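PDB 6HXI: succinyl-CoA ligase (ADP-forming) subunit alpha from Methanosaeta concilii, which is a succinyl-CoA ligase-type protein that joins a CoA-ligase region to a citrate synthase-like C-terminal region and binds coenzyme A. Local coordinates for residues S441-L444 with T445-P448. Residues are numbered along the deposited sequence; the frame is centred on the assembly and turned at random.
Sequences SGLL and TIGP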
loop_
_atom_site.group_PDB
_atom_site.type_symbol
_atom_site.label_atom_id
_atom_site.label_comp_id
_atom_site.label_asym_id
_atom_site.label_seq_id
_atom_site.Cartn_x
_atom_site.Cartn_y
_atom_site.Cartn_z
ATOM N N SER B 441 1.292 0.742 -5.003
ATOM C CA SER B 441 0.273 0.106 -5.876
ATOM C C SER B 441 0.968 -1.025 -6.695
ATOM O O SER B 441 0.404 -2.096 -6.802
ATOM C CB SER B 441 -0.353 1.114 -6.836
ATOM O OG SER B 441 -1.510 0.520 -7.419
ATOM N N GLY B 442 2.180 -0.757 -7.235
ATOM C CA GLY B 442 3.004 -1.708 -7.989
ATOM C C GLY B 442 3.586 -2.808 -7.112
ATOM O O GLY B 442 3.477 -3.997 -7.426
ATOM N N LEU B 443 4.128 -2.449 -5.964
ATOM C CA LEU B 443 4.748 -3.440 -5.053
ATOM C C LEU B 443 3.786 -4.463 -4.502
ATOM O O LEU B 443 4.191 -5.581 -4.201
ATOM C CB LEU B 443 5.485 -2.730 -3.899
ATOM C CG LEU B 443 6.746 -1.967 -4.215
ATOM C CD1 LEU B 443 7.251 -1.272 -2.998
ATOM C CD2 LEU B 443 7.847 -2.866 -4.650
ATOM N N LEU B 444 2.506 -4.086 -4.333
ATOM C CA LEU B 444 1.479 -4.941 -3.784
ATOM C C LEU B 444 1.052 -6.057 -4.748
ATOM O O LEU B 444 0.266 -6.903 -4.357
ATOM C CB LEU B 444 0.267 -4.138 -3.283
ATOM C CG LEU B 444 0.488 -3.326 -1.979
ATOM C CD1 LEU B 444 -0.629 -2.356 -1.788
ATOM C CD2 LEU B 444 0.669 -4.262 -0.712
ATOM N N THR B 445 1.674 -6.144 -5.945
ATOM C CA THR B 445 1.390 -7.259 -6.855
ATOM C C THR B 445 2.419 -8.375 -6.596
ATOM O O THR B 445 2.248 -9.473 -7.116
ATOM C CB THR B 445 1.445 -6.826 -8.313
ATOM O OG1 THR B 445 2.802 -6.458 -8.625
ATOM C CG2 THR B 445 0.496 -5.713 -8.630
ATOM N N ILE B 446 3.490 -8.074 -5.854
ATOM C CA ILE B 446 4.604 -9.001 -5.620
ATOM C C ILE B 446 4.181 -10.074 -4.651
ATOM O O ILE B 446 3.820 -9.785 -3.493
ATOM C CB ILE B 446 5.922 -8.327 -5.222
ATOM C CG1 ILE B 446 6.466 -7.400 -6.312
ATOM C CG2 ILE B 446 6.991 -9.379 -4.770
ATOM C CD1 ILE B 446 7.568 -6.432 -5.765
ATOM N N GLY B 447 4.176 -11.298 -5.149
ATOM C CA GLY B 447 3.694 -12.442 -4.393
ATOM C C GLY B 447 3.935 -13.724 -5.126
ATOM O O GLY B 447 4.940 -13.851 -5.816
ATOM N N PRO B 448 3.026 -14.681 -5.036
ATOM C CA PRO B 448 3.330 -15.999 -5.597
ATOM C C PRO B 448 3.552 -16.078 -7.097
ATOM O O PRO B 448 4.241 -16.995 -7.512
ATOM C CB PRO B 448 2.140 -16.859 -5.156
ATOM C CG PRO B 448 1.046 -15.874 -4.803
ATOM C CD PRO B 448 1.768 -14.712 -4.244
#
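Thr445 turns back on Gly442, three residues earlier, and shows how a side chain can follow the backbone in closing off a helix end. Thr445 CB lies 3.6 Å from Gly442 O, in van der Waals contact with it. One bond further, a chi1 of 66° sets the hydroxyl OG1 between threonine's own N and C, on the side facing Gly442 O, and from there Thr445 OG1 donates to Gly442 O at 2.8 Å, almost in line with the C=O bond (166° at the oxygen). The methyl Thr445 CG2 takes the other branch, resting against the same oxygen and, at 4.1 Å, near Ser441 O; the side chain as a whole also packs on Ser420 and Asn424 of helix 420-430. Gly442 O is thus gripped twice, since Thr445 N donates to it as well, at 3.2 Å. Helix 435-443, in the citrate synthase-like part of the chain, ends here in a type I beta turn from Leu443 to Ile446, closed by the hydrogen bond from Ile446 N to Leu443 O at 3.1 Å. The turn also brings two apolar side chains together: Leu443 and Ile446 run side by side in the same direction, with Leu443 CD2 3.7 Å from Ile446 CD1, and both press on helix 571-594, Leu443 on Ser581 and Leu584, Ile446 on Phe576 and Ala577. Other copies of the protein pack against the bend, and Lys433 of a second subunit reaches in with NZ to hydrogen-bond the backbone oxygens of Leu444 and Ile446.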